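Side-chain contacts in GTP-binding protein (Thermus thermophilus, PDB 2DBY), which binds GDP in a P-loop GTPase domain and probably acts as an ATPase that associates with the 70S ribosome and its 50S subunit: residues A[4-7]-A[13-16]; A[171-176]-A[180-185]; A[213-218]-A[264-269]; A[277-282]-A[297-302]; A[339-342]-A[346-349]. All coordinates share one frame; numbering follows the deposited sequence.

Contact 1 (A[4-7]-A[13-16]); sequences VGIV and GKST. With GDP (guanosine-5'-diphosphate), chain B.
The carbonyl group of Val7 is the flat surface on which Lys14 rests: Lys14 CD sits over one face of it, 3.7 Å from Val7 C. No ring joins in across the two segments; beside the carbonyl, Ile6 CG2 lies against Lys14 CD at 4.0 Å. The lysine leaves its helix with CG anti to the backbone N (chi1 -167°), which carries the chain across the C-terminal end of strand 4-7, and bends near its end. Its ammonium is salt-bridged to Asp75, while NZ stays 6.5 Å from GDP O2B, so here the lysine grips the nucleotide through its backbone. Lys14 N donates to GDP O2B at 2.9 Å. Ser15 N donates to GDP O3B at 2.7 Å, and Gly13 N to GDP O3A. Thr16 holds GDP O1A twice, through N and through OG1, the latter at 2.9 Å. Gly13, at the N-cap, has a positive phi of 99°, where any CB would collide with the carbonyl O before it and press on GDP N7. Strand 3-7, a loop and the start of helix 14-25, with successive amides turned to the phosphates, form the P-loop (Walker A motif) of a nucleotide-binding domain.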
# COMPACT_ATOMS: atom_id res chain seq x y z
N VAL A 4 4.00 3.16 2.01
CA VAL A 4 4.50 3.26 0.63
C VAL A 4 5.53 4.39 0.63
O VAL A 4 5.23 5.51 1.05
CB VAL A 4 3.38 3.62 -0.35
CG1 VAL A 4 3.96 3.78 -1.78
CG2 VAL A 4 2.28 2.55 -0.31
N GLY A 5 6.74 4.09 0.17
CA GLY A 5 7.78 5.10 0.12
C GLY A 5 7.76 5.76 -1.26
O GLY A 5 7.88 5.07 -2.27
N ILE A 6 7.60 7.09 -1.29
CA ILE A 6 7.57 7.83 -2.55
C ILE A 6 8.96 8.33 -2.88
O ILE A 6 9.59 9.05 -2.09
CB ILE A 6 6.60 9.05 -2.47
CG1 ILE A 6 5.20 8.55 -2.10
CG2 ILE A 6 6.59 9.80 -3.84
CD1 ILE A 6 4.12 9.60 -2.19
N VAL A 7 9.46 7.94 -4.06
CA VAL A 7 10.79 8.35 -4.47
C VAL A 7 10.75 9.13 -5.76
O VAL A 7 9.78 9.05 -6.51
CB VAL A 7 11.75 7.14 -4.64
CG1 VAL A 7 11.72 6.28 -3.40
CG2 VAL A 7 11.37 6.34 -5.84
N GLY A 13 8.15 16.64 -9.87
CA GLY A 13 6.87 17.00 -9.26
C GLY A 13 6.64 16.35 -7.91
O GLY A 13 5.54 16.42 -7.36
N LYS A 14 7.67 15.71 -7.36
CA LYS A 14 7.47 15.06 -6.06
C LYS A 14 7.13 16.01 -4.90
O LYS A 14 6.24 15.71 -4.10
CB LYS A 14 8.71 14.21 -5.68
CG LYS A 14 8.46 13.27 -4.52
CD LYS A 14 9.64 12.35 -4.25
CE LYS A 14 10.81 13.13 -3.70
NZ LYS A 14 11.53 12.32 -2.69
N SER A 15 7.80 17.16 -4.79
CA SER A 15 7.48 18.03 -3.66
C SER A 15 6.07 18.59 -3.82
O SER A 15 5.39 18.80 -2.84
CB SER A 15 8.48 19.18 -3.54
OG SER A 15 8.50 19.94 -4.72
N THR A 16 5.65 18.77 -5.06
CA THR A 16 4.31 19.27 -5.34
C THR A 16 3.31 18.22 -4.88
O THR A 16 2.33 18.53 -4.21
CB THR A 16 4.14 19.55 -6.83
OG1 THR A 16 5.03 20.59 -7.22
CG2 THR A 16 2.69 19.98 -7.14
PB GDP B . 10.69 17.74 -7.28
O1B GDP B . 12.07 18.27 -7.63
O2B GDP B . 10.50 16.21 -7.78
O3B GDP B . 10.09 18.13 -5.93
O3A GDP B . 9.74 18.56 -8.34
PA GDP B . 8.73 19.79 -8.08
O1A GDP B . 7.68 19.39 -7.13
O2A GDP B . 9.54 21.06 -7.50
O5' GDP B . 8.03 20.18 -9.49
C5' GDP B . 9.04 20.63 -10.40
C4' GDP B . 8.39 21.61 -11.41
O4' GDP B . 7.30 20.98 -12.19
C3' GDP B . 7.72 22.82 -10.77
O3' GDP B . 7.86 24.19 -11.16
C2' GDP B . 6.27 22.32 -10.53
O2' GDP B . 5.42 23.49 -10.54
C1' GDP B . 6.00 21.65 -11.87
N9 GDP B . 4.95 20.60 -11.81
C8 GDP B . 4.87 19.56 -10.90
N7 GDP B . 3.82 18.82 -11.14
C5 GDP B . 3.16 19.32 -12.21
C6 GDP B . 1.97 18.95 -12.93
O6 GDP B . 1.34 17.98 -12.59
N1 GDP B . 1.57 19.71 -14.01
C2 GDP B . 2.30 20.82 -14.39
N2 GDP B . 1.89 21.56 -15.47
N3 GDP B . 3.41 21.18 -13.73
C4 GDP B . 3.87 20.47 -12.65

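Contact 2 (A[171-176]-A[180-185])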
# COMPACT_ATOMS: atom_id res chain seq x y z
N TYR A 171 19.96 -14.82 -7.46
CA TYR A 171 21.23 -14.21 -7.86
C TYR A 171 21.38 -14.20 -9.39
O TYR A 171 21.87 -13.22 -9.96
CB TYR A 171 22.39 -14.93 -7.20
CG TYR A 171 23.68 -14.14 -7.26
CD1 TYR A 171 23.82 -12.94 -6.58
CD2 TYR A 171 24.78 -14.62 -7.98
CE1 TYR A 171 25.03 -12.23 -6.61
CE2 TYR A 171 25.97 -13.93 -8.02
CZ TYR A 171 26.09 -12.74 -7.33
OH TYR A 171 27.28 -12.05 -7.35
N VAL A 172 20.97 -15.27 -10.05
CA VAL A 172 21.02 -15.32 -11.52
C VAL A 172 20.15 -14.21 -12.11
O VAL A 172 20.56 -13.50 -13.04
CB VAL A 172 20.46 -16.67 -12.04
CG1 VAL A 172 20.25 -16.61 -13.57
CG2 VAL A 172 21.43 -17.78 -11.68
N HIS A 173 18.94 -14.10 -11.56
CA HIS A 173 17.94 -13.12 -12.00
C HIS A 173 18.44 -11.67 -11.83
O HIS A 173 18.38 -10.87 -12.78
CB HIS A 173 16.67 -13.34 -11.15
CG HIS A 173 15.46 -12.59 -11.63
ND1 HIS A 173 14.75 -12.96 -12.76
CD2 HIS A 173 14.78 -11.56 -11.07
CE1 HIS A 173 13.67 -12.19 -12.86
NE2 HIS A 173 13.67 -11.34 -11.85
N LEU A 174 18.95 -11.34 -10.65
CA LEU A 174 19.45 -9.99 -10.41
C LEU A 174 20.72 -9.66 -11.20
O LEU A 174 20.90 -8.51 -11.62
CB LEU A 174 19.64 -9.74 -8.92
CG LEU A 174 18.35 -9.22 -8.25
CD1 LEU A 174 17.32 -10.37 -8.11
CD2 LEU A 174 18.70 -8.68 -6.87
N GLN A 175 21.58 -10.65 -11.42
CA GLN A 175 22.78 -10.43 -12.20
C GLN A 175 22.40 -10.09 -13.65
O GLN A 175 23.19 -9.53 -14.39
CB GLN A 175 23.70 -11.66 -12.15
CG GLN A 175 24.60 -11.69 -10.92
CD GLN A 175 25.60 -10.51 -10.84
OE1 GLN A 175 25.68 -9.67 -11.74
NE2 GLN A 175 26.36 -10.46 -9.75
N GLU A 176 21.18 -10.46 -14.07
CA GLU A 176 20.71 -10.11 -15.41
C GLU A 176 20.02 -8.74 -15.39
O GLU A 176 19.45 -8.30 -16.40
CB GLU A 176 19.73 -11.17 -15.94
CG GLU A 176 20.42 -12.50 -16.12
CD GLU A 176 19.51 -13.64 -16.52
OE1 GLU A 176 18.28 -13.50 -16.48
OE2 GLU A 176 20.05 -14.71 -16.88
N ALA A 180 13.90 -8.67 -7.94
CA ALA A 180 13.42 -9.87 -7.26
C ALA A 180 11.90 -9.98 -7.37
O ALA A 180 11.36 -11.08 -7.41
CB ALA A 180 13.85 -9.87 -5.77
N ARG A 181 11.20 -8.85 -7.50
CA ARG A 181 9.74 -8.91 -7.54
C ARG A 181 9.17 -9.65 -8.77
O ARG A 181 8.03 -10.12 -8.72
CB ARG A 181 9.13 -7.50 -7.44
CG ARG A 181 9.13 -6.69 -8.77
CD ARG A 181 8.79 -5.20 -8.48
NE ARG A 181 9.93 -4.45 -7.93
CZ ARG A 181 10.82 -3.77 -8.65
NH1 ARG A 181 10.74 -3.72 -9.97
NH2 ARG A 181 11.82 -3.15 -8.04
N THR A 182 9.95 -9.77 -9.84
CA THR A 182 9.47 -10.49 -11.03
C THR A 182 9.94 -11.94 -11.09
O THR A 182 9.66 -12.64 -12.05
CB THR A 182 9.89 -9.83 -12.35
OG1 THR A 182 11.31 -9.67 -12.41
CG2 THR A 182 9.18 -8.47 -12.53
N PHE A 183 10.67 -12.38 -10.07
CA PHE A 183 11.11 -13.78 -10.06
C PHE A 183 9.86 -14.62 -9.79
O PHE A 183 9.02 -14.26 -8.97
CB PHE A 183 12.15 -13.99 -8.95
CG PHE A 183 12.90 -15.29 -9.09
CD1 PHE A 183 14.00 -15.37 -9.93
CD2 PHE A 183 12.49 -16.42 -8.40
CE1 PHE A 183 14.69 -16.57 -10.11
CE2 PHE A 183 13.16 -17.65 -8.57
CZ PHE A 183 14.27 -17.71 -9.43
N PRO A 184 9.69 -15.74 -10.51
CA PRO A 184 8.49 -16.56 -10.28
C PRO A 184 8.36 -17.02 -8.84
O PRO A 184 9.33 -17.41 -8.20
CB PRO A 184 8.69 -17.78 -11.20
CG PRO A 184 9.60 -17.30 -12.27
CD PRO A 184 10.56 -16.34 -11.54
N PRO A 185 7.13 -17.02 -8.32
CA PRO A 185 6.98 -17.46 -6.93
C PRO A 185 7.20 -18.96 -6.74
O PRO A 185 7.04 -19.75 -7.67
CB PRO A 185 5.55 -17.05 -6.60
CG PRO A 185 4.85 -17.27 -7.91
CD PRO A 185 5.83 -16.64 -8.90
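His173, near the end of helix 161-175, faces the return of the chain through the 3-10 turn 180-182, its CA 7.1 Å from the CA of Phe183. With CG anti to the backbone N (chi1 -169°), the imidazole reaches out from the helix and is engaged at both edge and face. At the edge, in the ring plane, NE2 shares a hydrogen bond of 2.9 Å with Thr182 OG1, the threonine coming in crosswise. Over a face comes Phe183: its CD1 is 3.6 Å from His173 CG, and the planes stand at 87° in a T-shaped stack, the phenyl giving its edge and the imidazole its face. Phe183 CB adds a CH-pi contact, 4.3 Å from the centroid of the His173 ring. Alongside, Leu174 CD1 meets Ala180 CB at 4.2 Å; Leu174 also packs on Leu140 of helix 124-156 and on Thr200. Pro179 O also bonds Thr182 OG1 and, weakly, His173 NE2. The imidazole is thus fixed in rotation by a polar edge and an aromatic face together, and the chain returning through the 3-10 turn is tied to the helix end by mixed polar and aromatic chemistry rather than by a salt bridge.

Contact 3 (A[213-218]-A[264-269])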
# COMPACT_ATOMS: atom_id res chain seq x y z
N GLU A 213 -4.54 17.77 -18.59
CA GLU A 213 -5.26 17.38 -19.82
C GLU A 213 -5.07 15.91 -20.18
O GLU A 213 -5.87 15.35 -20.92
CB GLU A 213 -4.81 18.23 -21.01
CG GLU A 213 -3.33 18.21 -21.25
CD GLU A 213 -2.64 19.43 -20.64
OE1 GLU A 213 -3.06 19.91 -19.54
OE2 GLU A 213 -1.66 19.89 -21.27
N ASP A 214 -4.01 15.30 -19.67
CA ASP A 214 -3.73 13.90 -19.95
C ASP A 214 -4.43 12.92 -19.00
O ASP A 214 -4.25 11.72 -19.12
CB ASP A 214 -2.21 13.65 -19.92
CG ASP A 214 -1.54 13.96 -21.25
OD1 ASP A 214 -2.26 14.02 -22.26
OD2 ASP A 214 -0.30 14.13 -21.29
N LEU A 215 -5.20 13.44 -18.03
CA LEU A 215 -5.91 12.57 -17.10
C LEU A 215 -7.16 12.07 -17.82
O LEU A 215 -7.71 12.76 -18.68
CB LEU A 215 -6.30 13.34 -15.83
CG LEU A 215 -5.11 13.85 -14.98
CD1 LEU A 215 -5.62 14.76 -13.85
CD2 LEU A 215 -4.33 12.64 -14.41
N PRO A 216 -7.66 10.90 -17.41
CA PRO A 216 -7.17 10.03 -16.34
C PRO A 216 -6.11 8.98 -16.65
O PRO A 216 -5.45 8.50 -15.73
CB PRO A 216 -8.45 9.35 -15.88
CG PRO A 216 -9.09 9.05 -17.21
CD PRO A 216 -8.92 10.37 -17.97
N ASP A 217 -5.93 8.61 -17.91
CA ASP A 217 -4.97 7.53 -18.23
C ASP A 217 -3.75 7.86 -19.09
O ASP A 217 -3.02 6.95 -19.50
CB ASP A 217 -5.71 6.37 -18.92
CG ASP A 217 -6.93 5.90 -18.15
OD1 ASP A 217 -6.82 5.66 -16.94
OD2 ASP A 217 -8.00 5.76 -18.79
N GLY A 218 -3.54 9.13 -19.39
CA GLY A 218 -2.42 9.52 -20.22
C GLY A 218 -2.53 8.88 -21.59
O GLY A 218 -1.53 8.53 -22.21
N TYR A 264 -14.69 18.45 -14.73
CA TYR A 264 -13.60 18.21 -15.67
C TYR A 264 -13.66 16.77 -16.20
O TYR A 264 -12.71 16.30 -16.82
CB TYR A 264 -12.25 18.47 -14.99
CG TYR A 264 -11.06 18.59 -15.94
CD1 TYR A 264 -9.83 18.06 -15.57
CD2 TYR A 264 -11.17 19.23 -17.19
CE1 TYR A 264 -8.73 18.16 -16.41
CE2 TYR A 264 -10.06 19.34 -18.05
CZ TYR A 264 -8.84 18.79 -17.65
OH TYR A 264 -7.73 18.82 -18.46
N GLY A 265 -14.76 16.09 -15.91
CA GLY A 265 -14.95 14.72 -16.38
C GLY A 265 -14.11 13.65 -15.68
O GLY A 265 -13.93 12.56 -16.23
N LEU A 266 -13.60 13.97 -14.49
CA LEU A 266 -12.79 13.03 -13.72
C LEU A 266 -13.60 12.66 -12.47
O LEU A 266 -14.20 13.55 -11.83
CB LEU A 266 -11.46 13.67 -13.33
CG LEU A 266 -10.63 14.11 -14.54
CD1 LEU A 266 -9.40 14.87 -14.04
CD2 LEU A 266 -10.22 12.91 -15.38
N GLN A 267 -13.60 11.38 -12.12
CA GLN A 267 -14.40 10.90 -11.00
C GLN A 267 -13.73 10.63 -9.65
O GLN A 267 -14.43 10.46 -8.64
CB GLN A 267 -15.14 9.63 -11.43
CG GLN A 267 -15.95 9.76 -12.73
CD GLN A 267 -16.87 10.98 -12.77
OE1 GLN A 267 -17.48 11.37 -11.75
NE2 GLN A 267 -17.00 11.58 -13.95
N GLU A 268 -12.41 10.57 -9.62
CA GLU A 268 -11.68 10.28 -8.38
C GLU A 268 -10.37 11.05 -8.39
O GLU A 268 -9.73 11.12 -9.42
CB GLU A 268 -11.42 8.76 -8.34
CG GLU A 268 -10.68 8.26 -7.13
CD GLU A 268 -10.61 6.74 -7.12
OE1 GLU A 268 -10.48 6.15 -8.22
OE2 GLU A 268 -10.67 6.13 -6.02
N SER A 269 -9.96 11.63 -7.26
CA SER A 269 -8.71 12.39 -7.24
C SER A 269 -7.52 11.48 -7.45
O SER A 269 -7.61 10.26 -7.26
CB SER A 269 -8.52 13.12 -5.91
OG SER A 269 -8.29 12.20 -4.87
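Leu266 closes the Schellman motif that ends helix 254-263, its backbone N making the closing bond and Gly265 being the C-prime residue, and it points into the loop after strand 204-209. CG lies anti to the carbonyl carbon (chi1 -59°) and the chain is extended at chi2, a conformation that sends CD1 to Leu215 and CD2 mainly to Pro216. Leu215 has the same pair of torsion settings, yet the two leucines lie roughly perpendicular; CD1 of Leu215 touches CD1 of Leu266 at 3.8 Å, and Leu215 CB lies 3.9 Å from that same methyl. Pro216 follows a cis peptide bond, and its ring comes up obliquely to Leu266, with Pro216 CD 3.9 Å from Leu266 CD2. An alanine at Leu266 would remove both methyl branches and would probably leave a gap between Leu215 and the ring of Pro216, with the loop less firmly seated on the helix end. Leu215 also touches Val210, Leu245 and Ser242, the last of which binds GDP, so the apolar patch backs onto the nucleotide site. Beyond Leu266, Ser269 is the N-cap of helix 270-281, its OG bonded to Gln272 N. At the exposed end of the contact Tyr264 swings its ring toward Glu213 with CG anti to the backbone N (chi1 -166°). Its hydroxyl makes no hydrogen bond to Glu213 N, the angle being poor; instead, Glu213 CA lies at the ring edge, near its plane, 3.2 Å from Tyr264 OH.

Contact 4 (A[277-282]-A[297-302]); sequences AGYRAL and AWTVRR
Tyr279 brings the far end of its ring alongside Thr299, overlapping both branches of the threonine: Tyr279 CE1 lies 3.6 Å from Thr299 CG2, and Tyr279 OH is hydrogen-bonded to Thr299 OG1 at 2.7 Å. The threonine oxygen lies at the ring edge, in its plane. Tyrosine and threonine reach for each other from facing sides, one out of helix 270-281, the other off strand 295-301. Tyr279 has a chi1 of -146°, well short of fully anti, and this swing carries its hydroxyl over to the strand although the backbones stay far apart, CA of Tyr279 to CA of Thr299 being 9.3 Å. In Thr299, OG1 sits anti to the carbonyl carbon (chi1 -61°), so that the hydroxyl and the methyl both face the phenol. Each oxygen has a second partner: Tyr279 OH bonds Thr286 OG1, and Thr299 OG1 bonds Thr69 OG1. A phenylalanine in place of Tyr279 would lack the hydroxyl and would probably leave Thr299 and Thr286 each without one of their hydrogen-bond mates. The neighbouring Trp298 turns away, stacking on Phe287. Strand 295-301 pairs with strand 66-75 of the GTPase domain and with strand 284-290, so the helix is fastened just where the sheet passes into the C-terminal part. Four hydroxyls, those of Thr69, Thr299, Tyr279 and Thr286, form a chain of hydrogen bonds, which implies a directional polar tie beside the apolar side chains of Leu45, Val71 and Leu284.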
# COMPACT_ATOMS: atom_id res chain seq x y z
N ALA A 277 -3.98 2.35 -5.00
CA ALA A 277 -2.89 1.59 -5.62
C ALA A 277 -1.94 1.15 -4.50
O ALA A 277 -1.42 0.03 -4.52
CB ALA A 277 -2.13 2.43 -6.67
N GLY A 278 -1.74 2.02 -3.51
CA GLY A 278 -0.87 1.67 -2.39
C GLY A 278 -1.49 0.56 -1.56
O GLY A 278 -0.81 -0.34 -1.08
N TYR A 279 -2.81 0.62 -1.37
CA TYR A 279 -3.51 -0.39 -0.59
C TYR A 279 -3.27 -1.75 -1.24
O TYR A 279 -2.98 -2.73 -0.56
CB TYR A 279 -5.02 -0.09 -0.58
CG TYR A 279 -5.75 -0.47 0.70
CD1 TYR A 279 -5.42 0.14 1.92
CD2 TYR A 279 -6.83 -1.35 0.68
CE1 TYR A 279 -6.15 -0.11 3.07
CE2 TYR A 279 -7.58 -1.61 1.83
CZ TYR A 279 -7.24 -0.98 3.02
OH TYR A 279 -7.98 -1.18 4.15
N ARG A 280 -3.39 -1.80 -2.57
CA ARG A 280 -3.17 -3.04 -3.30
C ARG A 280 -1.72 -3.50 -3.22
O ARG A 280 -1.44 -4.68 -3.03
CB ARG A 280 -3.55 -2.90 -4.79
CG ARG A 280 -5.06 -2.74 -5.04
CD ARG A 280 -5.38 -2.84 -6.53
NE ARG A 280 -4.87 -1.71 -7.30
CZ ARG A 280 -5.50 -0.54 -7.43
NH1 ARG A 280 -6.68 -0.34 -6.85
NH2 ARG A 280 -4.97 0.42 -8.15
N ALA A 281 -0.79 -2.56 -3.35
CA ALA A 281 0.63 -2.90 -3.30
C ALA A 281 1.00 -3.50 -1.96
O ALA A 281 1.82 -4.43 -1.88
CB ALA A 281 1.49 -1.64 -3.56
N LEU A 282 0.41 -2.97 -0.89
CA LEU A 282 0.69 -3.45 0.46
C LEU A 282 -0.12 -4.72 0.79
O LEU A 282 -0.02 -5.25 1.90
CB LEU A 282 0.40 -2.35 1.49
CG LEU A 282 1.30 -1.10 1.40
CD1 LEU A 282 0.81 0.02 2.33
CD2 LEU A 282 2.72 -1.49 1.73
N ALA A 297 -13.89 1.70 9.44
CA ALA A 297 -13.15 0.85 8.53
C ALA A 297 -11.82 0.57 9.19
O ALA A 297 -11.20 1.49 9.73
CB ALA A 297 -12.92 1.58 7.21
N TRP A 298 -11.41 -0.69 9.16
CA TRP A 298 -10.14 -1.15 9.73
C TRP A 298 -9.34 -1.82 8.64
O TRP A 298 -9.90 -2.38 7.70
CB TRP A 298 -10.40 -2.15 10.86
CG TRP A 298 -11.28 -1.64 11.93
CD1 TRP A 298 -12.66 -1.67 11.96
CD2 TRP A 298 -10.88 -1.04 13.16
NE1 TRP A 298 -13.12 -1.13 13.13
CE2 TRP A 298 -12.05 -0.74 13.89
CE3 TRP A 298 -9.63 -0.73 13.72
CZ2 TRP A 298 -12.01 -0.14 15.16
CZ3 TRP A 298 -9.59 -0.13 15.00
CH2 TRP A 298 -10.78 0.15 15.69
N THR A 299 -8.02 -1.79 8.77
CA THR A 299 -7.12 -2.36 7.76
C THR A 299 -6.20 -3.45 8.33
O THR A 299 -5.61 -3.27 9.38
CB THR A 299 -6.21 -1.26 7.18
OG1 THR A 299 -7.02 -0.27 6.55
CG2 THR A 299 -5.22 -1.83 6.15
N VAL A 300 -6.13 -4.57 7.62
CA VAL A 300 -5.24 -5.67 7.97
C VAL A 300 -4.67 -6.24 6.68
O VAL A 300 -5.23 -6.07 5.60
CB VAL A 300 -5.95 -6.83 8.72
CG1 VAL A 300 -6.42 -6.35 10.07
CG2 VAL A 300 -7.08 -7.37 7.91
N ARG A 301 -3.54 -6.93 6.80
CA ARG A 301 -2.92 -7.55 5.64
C ARG A 301 -3.74 -8.77 5.20
O ARG A 301 -4.32 -9.47 6.03
CB ARG A 301 -1.49 -7.97 6.00
CG ARG A 301 -0.62 -6.81 6.45
CD ARG A 301 0.65 -7.30 7.13
NE ARG A 301 1.62 -6.21 7.28
CZ ARG A 301 2.82 -6.34 7.84
NH1 ARG A 301 3.21 -7.52 8.31
NH2 ARG A 301 3.64 -5.30 7.91
N ARG A 302 -3.81 -9.01 3.91
CA ARG A 302 -4.53 -10.17 3.42
C ARG A 302 -3.88 -11.40 4.05
O ARG A 302 -2.65 -11.52 4.05
CB ARG A 302 -4.44 -10.23 1.89
CG ARG A 302 -5.05 -11.49 1.27
CD ARG A 302 -5.32 -11.31 -0.23
NE ARG A 302 -6.58 -10.60 -0.49
CZ ARG A 302 -6.75 -9.28 -0.39
NH1 ARG A 302 -5.73 -8.49 -0.04
NH2 ARG A 302 -7.94 -8.74 -0.63

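Contact 5 (A[339-342]-A[346-349]); sequences ARAK and WVRL
Val347 packs against helix 338-343 along one branch, which can be followed outward. Its CB meets the aliphatic stem of the lysine, 4.1 Å from Lys342 CG. From there CG2, which a chi1 of 172° sets anti to the carbonyl carbon and beside the backbone N, enters the angle between two helix residues: Val347 CG2 is 3.6 Å from Ala341 CB and also touches Lys342 N and Lys342 CG. The lysine stem passes Val347 obliquely and bends at its last torsion, where NZ forms a salt bridge with Glu325 of the adjacent strand 323-328. The two segments are pinned by one backbone bond, Trp346 N to Ala341 O at 2.8 Å, nearly straight with an N-H...O angle of 170° and the donor tilted 20° from the carbonyl plane. The indole itself leads away from helix 338-343 toward helix 329-335, where Lys331 makes a cation-pi contact with it, and Ala341 is backed by Ile327 and Leu332. These parts belong to the C-terminal region, which its sequence family relates to ubiquitin-like folds, and the turn delivers the chain into edge strand 348-350. The chemistry is chiefly apolar, methyl against methyl, with a single strong amide bond; Val347 N is buried here with no partner in the model, which is likely to cost some stability.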
# COMPACT_ATOMS: atom_id res chain seq x y z
N ALA A 339 -29.85 -7.55 14.00
CA ALA A 339 -30.97 -8.39 14.44
C ALA A 339 -31.65 -9.00 13.21
O ALA A 339 -31.98 -10.19 13.19
CB ALA A 339 -31.95 -7.56 15.23
N ARG A 340 -31.86 -8.17 12.19
CA ARG A 340 -32.48 -8.64 10.96
C ARG A 340 -31.62 -9.62 10.17
O ARG A 340 -32.14 -10.58 9.62
CB ARG A 340 -32.86 -7.44 10.08
CG ARG A 340 -34.02 -6.65 10.66
CD ARG A 340 -35.07 -6.40 9.60
NE ARG A 340 -34.88 -5.11 8.94
CZ ARG A 340 -35.49 -4.75 7.81
NH1 ARG A 340 -36.34 -5.58 7.22
NH2 ARG A 340 -35.27 -3.55 7.29
N ALA A 341 -30.31 -9.39 10.14
CA ALA A 341 -29.40 -10.29 9.42
C ALA A 341 -29.33 -11.66 10.09
O ALA A 341 -29.17 -12.68 9.43
CB ALA A 341 -27.99 -9.68 9.34
N LYS A 342 -29.40 -11.65 11.42
CA LYS A 342 -29.37 -12.90 12.18
C LYS A 342 -30.62 -13.71 11.82
O LYS A 342 -30.54 -14.90 11.47
CB LYS A 342 -29.38 -12.60 13.69
CG LYS A 342 -28.09 -11.98 14.24
CD LYS A 342 -28.31 -11.45 15.66
CE LYS A 342 -27.07 -10.79 16.24
NZ LYS A 342 -26.04 -11.79 16.63
N TRP A 346 -27.85 -14.77 8.04
CA TRP A 346 -26.71 -14.30 7.26
C TRP A 346 -25.49 -13.98 8.12
O TRP A 346 -24.41 -13.69 7.60
CB TRP A 346 -27.09 -13.06 6.44
CG TRP A 346 -28.03 -13.34 5.29
CD1 TRP A 346 -28.31 -14.57 4.75
CD2 TRP A 346 -28.76 -12.38 4.52
NE1 TRP A 346 -29.17 -14.42 3.68
CE2 TRP A 346 -29.46 -13.10 3.52
CE3 TRP A 346 -28.89 -10.99 4.57
CZ2 TRP A 346 -30.28 -12.46 2.58
CZ3 TRP A 346 -29.71 -10.36 3.64
CH2 TRP A 346 -30.39 -11.10 2.65
N VAL A 347 -25.67 -14.02 9.43
CA VAL A 347 -24.56 -13.72 10.34
C VAL A 347 -23.85 -15.00 10.73
O VAL A 347 -24.46 -15.91 11.29
CB VAL A 347 -25.05 -13.00 11.61
CG1 VAL A 347 -23.91 -12.87 12.61
CG2 VAL A 347 -25.60 -11.60 11.23
N ARG A 348 -22.55 -15.06 10.44
CA ARG A 348 -21.75 -16.23 10.76
C ARG A 348 -20.95 -16.10 12.04
O ARG A 348 -20.57 -15.00 12.46
CB ARG A 348 -20.78 -16.53 9.60
CG ARG A 348 -21.39 -17.33 8.46
CD ARG A 348 -20.85 -16.90 7.10
NE ARG A 348 -19.40 -16.70 7.10
CZ ARG A 348 -18.80 -15.64 6.55
NH1 ARG A 348 -19.53 -14.70 5.97
NH2 ARG A 348 -17.47 -15.51 6.58
N LEU A 349 -20.70 -17.23 12.69
CA LEU A 349 -19.89 -17.24 13.89
C LEU A 349 -18.61 -17.90 13.40
O LEU A 349 -18.61 -19.07 13.02
CB LEU A 349 -20.57 -18.07 14.99
CG LEU A 349 -21.85 -17.45 15.58
CD1 LEU A 349 -22.47 -18.40 16.61
CD2 LEU A 349 -21.51 -16.12 16.24

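Contact 1 is the buried one, pairing a central strand with the P-loop; its polar groups serve the nucleotide and Asp75. Contact 4, although nearer the centre of the chain, is not a buried one; the two touch, Val4 CG2 being 3.9 Å from Gly278 CA, and both reach the same mixed sheet. Contact 3 sits at the surface beside the nucleotide site, and its second segment leads into helix 270-281, the helix of contact 4. Its chemistry is apolar, where contact 4 depends on hydroxyls. Contacts 2 and 5 are partly buried chain reversals, centres about 47 Å apart: contact 2 joins ring to ring and ring to hydroxyl, contact 5 methyl to helix with one backbone bond.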